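Local coordinates for protein peptidoglycan D,D-transpeptidase FtsI (Yersinia pestis, PDB 6SYN) that probably cross-links peptidoglycan strands during cell division as a class B penicillin-binding protein, its transpeptidase domain being a target of beta-lactam antibiotics, at residues Y452-A464 with L473-G487. Numbering follows the deposited sequence.
Sequences YMDRYLAYTAGVA and LVVVINDPQAGKYYG. With CB9 ((2R,4S)-2-[(1R)-1-{[(2S)-2-carboxy-2-phenylacetyl]amino}-2-oxoethyl]-5,5-dimethyl-1,3-thiazolidine-4-carboxylic acid), chain D.
The phenol rings of Y456 and Y485 lie face to face in an offset stack, centroids 4.4 Å apart and planes inclined by 18°, with CD2 of Y485 over the rim of the Y456 ring. The phenyl group of the ligand CB9 meets all three pocket tyrosines, its CAJ at the edge of Y485 and against CE1 of Y486, its CAL obliquely against Y456, while the ligand methyl CAB lies over one face of Y486; the three form an aromatic wall of the pocket. Further along, V476 sets CG2 over one face of the Y459 ring, 4.0 Å from its centroid, a CH-pi contact made by the methyl branch anti to the backbone N. Just past the end of strand 473-478, D479 is gripped side-on by R455 in a salt bridge: NE and NH2 both reach OD2, at 3.2 and 3.1 Å, close to the guanidinium plane, although the carboxylate is turned 69° from it. Q481 NE2 lies over one guanidinium face, donor against donor, and bonds instead to OD1 of D479 (2.8 Å), which helps fix the carboxylate's rotation. Away from the salt bridge the strands form an antiparallel ladder, with A458, T460 and G462 in hydrogen-bonded pairs with I477, V475 and L473. This hairpin belongs to the five-stranded sheet of the transpeptidase domain: strand 437-446 flanks 455-464, strand 204-211 flanks 471-478, helix 492-505 packs on T460 and L473, and helix 370-381 on Y459, A461 and V474.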
# COMPACT_ATOMS: atom_id res chain seq x y z
N TYR A 452 14.23 -12.33 -15.62
CA TYR A 452 14.40 -10.98 -15.03
C TYR A 452 14.58 -9.93 -16.13
O TYR A 452 15.38 -10.14 -17.07
CB TYR A 452 15.55 -10.95 -14.02
CG TYR A 452 15.15 -11.62 -12.74
CD1 TYR A 452 14.27 -10.99 -11.86
CD2 TYR A 452 15.53 -12.92 -12.45
CE1 TYR A 452 13.84 -11.61 -10.70
CE2 TYR A 452 15.11 -13.55 -11.30
CZ TYR A 452 14.26 -12.90 -10.42
OH TYR A 452 13.84 -13.51 -9.28
N MET A 453 13.84 -8.84 -15.98
CA MET A 453 13.90 -7.65 -16.86
C MET A 453 14.83 -6.63 -16.19
O MET A 453 15.18 -6.84 -15.01
CB MET A 453 12.51 -7.03 -17.05
CG MET A 453 11.37 -8.03 -17.07
SD MET A 453 9.78 -7.18 -17.12
CE MET A 453 8.79 -8.23 -16.06
N ASP A 454 15.22 -5.59 -16.92
CA ASP A 454 15.97 -4.43 -16.38
C ASP A 454 14.94 -3.35 -16.04
O ASP A 454 15.06 -2.21 -16.52
CB ASP A 454 17.11 -4.06 -17.32
CG ASP A 454 18.16 -5.15 -17.42
OD1 ASP A 454 18.05 -6.15 -16.65
OD2 ASP A 454 19.08 -5.02 -18.25
N ARG A 455 13.95 -3.75 -15.24
CA ARG A 455 12.85 -2.93 -14.67
C ARG A 455 12.85 -3.25 -13.17
O ARG A 455 13.22 -4.39 -12.82
CB ARG A 455 11.55 -3.25 -15.41
CG ARG A 455 11.74 -3.35 -16.92
CD ARG A 455 10.47 -3.50 -17.75
NE ARG A 455 9.68 -2.27 -17.78
CZ ARG A 455 9.33 -1.59 -18.87
NH1 ARG A 455 9.70 -2.00 -20.08
NH2 ARG A 455 8.60 -0.50 -18.75
N TYR A 456 12.55 -2.28 -12.30
CA TYR A 456 12.89 -2.38 -10.85
C TYR A 456 11.73 -1.95 -9.96
O TYR A 456 10.89 -1.13 -10.37
CB TYR A 456 14.15 -1.56 -10.56
CG TYR A 456 15.30 -1.83 -11.50
CD1 TYR A 456 16.09 -2.96 -11.35
CD2 TYR A 456 15.58 -0.98 -12.56
CE1 TYR A 456 17.14 -3.23 -12.22
CE2 TYR A 456 16.63 -1.23 -13.43
CZ TYR A 456 17.41 -2.35 -13.26
OH TYR A 456 18.44 -2.61 -14.12
N LEU A 457 11.68 -2.55 -8.76
CA LEU A 457 10.87 -2.10 -7.60
C LEU A 457 11.78 -1.30 -6.66
O LEU A 457 12.60 -1.92 -5.96
CB LEU A 457 10.32 -3.32 -6.86
CG LEU A 457 9.41 -4.23 -7.68
CD1 LEU A 457 9.15 -5.53 -6.93
CD2 LEU A 457 8.10 -3.53 -8.01
N ALA A 458 11.64 0.03 -6.65
CA ALA A 458 12.34 0.94 -5.72
C ALA A 458 11.67 0.83 -4.35
O ALA A 458 10.50 1.25 -4.22
CB ALA A 458 12.35 2.35 -6.25
N TYR A 459 12.40 0.27 -3.38
CA TYR A 459 11.94 -0.03 -2.00
C TYR A 459 12.63 0.89 -1.00
O TYR A 459 13.84 1.16 -1.14
CB TYR A 459 12.33 -1.45 -1.60
CG TYR A 459 11.39 -2.56 -2.00
CD1 TYR A 459 10.21 -2.77 -1.32
CD2 TYR A 459 11.74 -3.46 -3.00
CE1 TYR A 459 9.37 -3.82 -1.64
CE2 TYR A 459 10.90 -4.51 -3.34
CZ TYR A 459 9.71 -4.69 -2.66
OH TYR A 459 8.89 -5.73 -2.98
N THR A 460 11.89 1.33 0.02
CA THR A 460 12.44 1.79 1.31
C THR A 460 11.44 1.41 2.40
O THR A 460 10.28 1.85 2.32
CB THR A 460 12.82 3.27 1.27
OG1 THR A 460 14.02 3.39 0.51
CG2 THR A 460 13.05 3.87 2.65
N ALA A 461 11.87 0.56 3.33
CA ALA A 461 11.10 0.13 4.52
C ALA A 461 11.87 0.58 5.76
O ALA A 461 13.10 0.74 5.66
CB ALA A 461 10.91 -1.36 4.50
N GLY A 462 11.18 0.78 6.88
CA GLY A 462 11.86 1.15 8.13
C GLY A 462 10.91 1.50 9.25
O GLY A 462 9.67 1.33 9.11
N VAL A 463 11.50 2.02 10.33
CA VAL A 463 10.90 2.14 11.68
C VAL A 463 11.42 3.46 12.26
O VAL A 463 12.52 3.88 11.86
CB VAL A 463 11.29 0.90 12.49
CG1 VAL A 463 12.12 1.21 13.73
CG2 VAL A 463 10.08 0.05 12.83
N ALA A 464 10.63 4.12 13.12
CA ALA A 464 11.02 5.40 13.76
C ALA A 464 10.08 5.72 14.93
O ALA A 464 8.96 5.23 14.97
CB ALA A 464 11.00 6.52 12.76
N LEU A 473 6.93 1.91 8.51
CA LEU A 473 6.54 2.43 7.17
C LEU A 473 7.24 1.62 6.09
O LEU A 473 8.45 1.38 6.23
CB LEU A 473 6.90 3.92 7.07
CG LEU A 473 6.64 4.58 5.72
CD1 LEU A 473 5.18 4.44 5.31
CD2 LEU A 473 7.02 6.06 5.77
N VAL A 474 6.48 1.20 5.07
CA VAL A 474 7.00 0.64 3.79
C VAL A 474 6.58 1.59 2.66
O VAL A 474 5.44 2.11 2.69
CB VAL A 474 6.49 -0.80 3.53
CG1 VAL A 474 6.80 -1.28 2.12
CG2 VAL A 474 7.03 -1.78 4.56
N VAL A 475 7.49 1.82 1.72
CA VAL A 475 7.28 2.55 0.43
C VAL A 475 7.94 1.72 -0.67
O VAL A 475 9.15 1.43 -0.55
CB VAL A 475 7.84 3.98 0.53
CG1 VAL A 475 7.65 4.77 -0.76
CG2 VAL A 475 7.25 4.73 1.70
N VAL A 476 7.15 1.29 -1.67
CA VAL A 476 7.62 0.60 -2.91
C VAL A 476 7.11 1.41 -4.11
O VAL A 476 5.90 1.64 -4.19
CB VAL A 476 7.16 -0.87 -2.96
CG1 VAL A 476 5.64 -1.03 -2.88
CG2 VAL A 476 7.69 -1.59 -4.19
N ILE A 477 8.03 1.87 -4.98
CA ILE A 477 7.71 2.45 -6.31
C ILE A 477 7.93 1.34 -7.34
O ILE A 477 9.08 0.87 -7.47
CB ILE A 477 8.55 3.69 -6.65
CG1 ILE A 477 8.50 4.77 -5.56
CG2 ILE A 477 8.15 4.26 -8.01
CD1 ILE A 477 7.15 5.41 -5.36
N ASN A 478 6.88 0.96 -8.05
CA ASN A 478 6.90 -0.15 -9.04
C ASN A 478 7.18 0.46 -10.42
O ASN A 478 6.33 1.24 -10.91
CB ASN A 478 5.62 -0.98 -8.91
CG ASN A 478 5.30 -1.79 -10.15
OD1 ASN A 478 6.13 -2.56 -10.63
ND2 ASN A 478 4.09 -1.63 -10.66
N ASP A 479 8.37 0.16 -10.96
CA ASP A 479 8.86 0.43 -12.34
C ASP A 479 9.05 1.93 -12.59
O ASP A 479 8.50 2.48 -13.55
CB ASP A 479 7.95 -0.20 -13.40
CG ASP A 479 8.61 -0.31 -14.76
OD1 ASP A 479 9.83 -0.09 -14.85
OD2 ASP A 479 7.91 -0.63 -15.73
N PRO A 480 9.92 2.61 -11.80
CA PRO A 480 10.32 3.99 -12.10
C PRO A 480 11.08 4.07 -13.43
O PRO A 480 12.04 3.33 -13.59
CB PRO A 480 11.21 4.40 -10.92
CG PRO A 480 11.66 3.10 -10.30
CD PRO A 480 10.56 2.10 -10.59
N GLN A 481 10.65 4.95 -14.34
CA GLN A 481 11.13 5.03 -15.75
C GLN A 481 11.62 6.44 -16.10
O GLN A 481 11.63 6.77 -17.30
CB GLN A 481 10.00 4.62 -16.71
CG GLN A 481 9.82 3.11 -16.85
CD GLN A 481 11.07 2.40 -17.32
OE1 GLN A 481 11.99 2.99 -17.88
NE2 GLN A 481 11.10 1.10 -17.08
N ALA A 482 12.07 7.24 -15.12
CA ALA A 482 12.46 8.65 -15.34
C ALA A 482 13.97 8.87 -15.12
O ALA A 482 14.40 10.03 -15.18
CB ALA A 482 11.64 9.57 -14.47
N GLY A 483 14.75 7.80 -14.91
CA GLY A 483 16.22 7.90 -14.83
C GLY A 483 16.78 7.12 -13.65
O GLY A 483 17.35 6.04 -13.88
N LYS A 484 16.66 7.66 -12.44
CA LYS A 484 17.10 6.98 -11.20
C LYS A 484 16.08 5.86 -10.90
O LYS A 484 14.89 6.07 -11.21
CB LYS A 484 17.26 7.99 -10.06
CG LYS A 484 18.23 9.12 -10.36
CD LYS A 484 18.71 9.86 -9.12
CE LYS A 484 18.98 11.33 -9.38
NZ LYS A 484 19.77 11.94 -8.28
N TYR A 485 16.54 4.72 -10.36
CA TYR A 485 15.67 3.55 -10.09
C TYR A 485 15.98 2.87 -8.74
O TYR A 485 15.15 2.06 -8.33
CB TYR A 485 15.75 2.56 -11.26
CG TYR A 485 17.15 2.15 -11.62
CD1 TYR A 485 17.89 2.89 -12.53
CD2 TYR A 485 17.74 1.03 -11.06
CE1 TYR A 485 19.19 2.52 -12.87
CE2 TYR A 485 19.03 0.65 -11.39
CZ TYR A 485 19.76 1.40 -12.30
OH TYR A 485 21.03 1.06 -12.64
N TYR A 486 17.10 3.18 -8.08
CA TYR A 486 17.44 2.64 -6.73
C TYR A 486 16.41 3.09 -5.70
O TYR A 486 15.95 4.25 -5.78
CB TYR A 486 18.79 3.16 -6.22
CG TYR A 486 20.03 2.53 -6.79
CD1 TYR A 486 19.98 1.71 -7.92
CD2 TYR A 486 21.27 2.79 -6.24
CE1 TYR A 486 21.13 1.15 -8.45
CE2 TYR A 486 22.43 2.24 -6.76
CZ TYR A 486 22.36 1.42 -7.87
OH TYR A 486 23.49 0.87 -8.40
N GLY A 487 16.10 2.22 -4.74
CA GLY A 487 15.26 2.55 -3.57
C GLY A 487 15.82 3.74 -2.81
O GLY A 487 15.01 4.60 -2.38
C CB9 D . 18.95 -5.45 -2.96
N CB9 D . 20.03 -5.37 -5.22
O CB9 D . 17.90 -4.99 -3.35
CA CB9 D . 20.24 -5.49 -3.77
CB CB9 D . 21.27 -4.48 -3.20
CAA CB9 D . 22.44 -1.08 -3.75
CAB CB9 D . 21.11 -1.62 -5.79
OAD CB9 D . 19.30 -0.16 -3.48
OAE CB9 D . 20.62 -7.58 -9.35
OAF CB9 D . 20.44 -7.55 -5.55
OAG CB9 D . 19.58 -1.16 -1.58
OAH CB9 D . 18.97 -7.61 -8.01
CAJ CB9 D . 20.74 -2.34 -9.47
CAK CB9 D . 21.92 -2.91 -9.05
CAL CB9 D . 19.55 -3.00 -9.26
CAM CB9 D . 21.91 -4.13 -8.40
CAN CB9 D . 19.54 -4.23 -8.60
NAP CB9 D . 20.65 -3.32 -2.53
SAQ CB9 D . 22.30 -3.72 -4.49
CAR CB9 D . 19.64 -1.10 -2.79
CAS CB9 D . 20.04 -7.20 -8.36
CAT CB9 D . 20.37 -6.40 -6.00
CAU CB9 D . 20.72 -4.79 -8.14
CAX CB9 D . 20.20 -2.34 -3.52
CAY CB9 D . 20.76 -6.16 -7.47
CAZ CB9 D . 21.48 -2.06 -4.39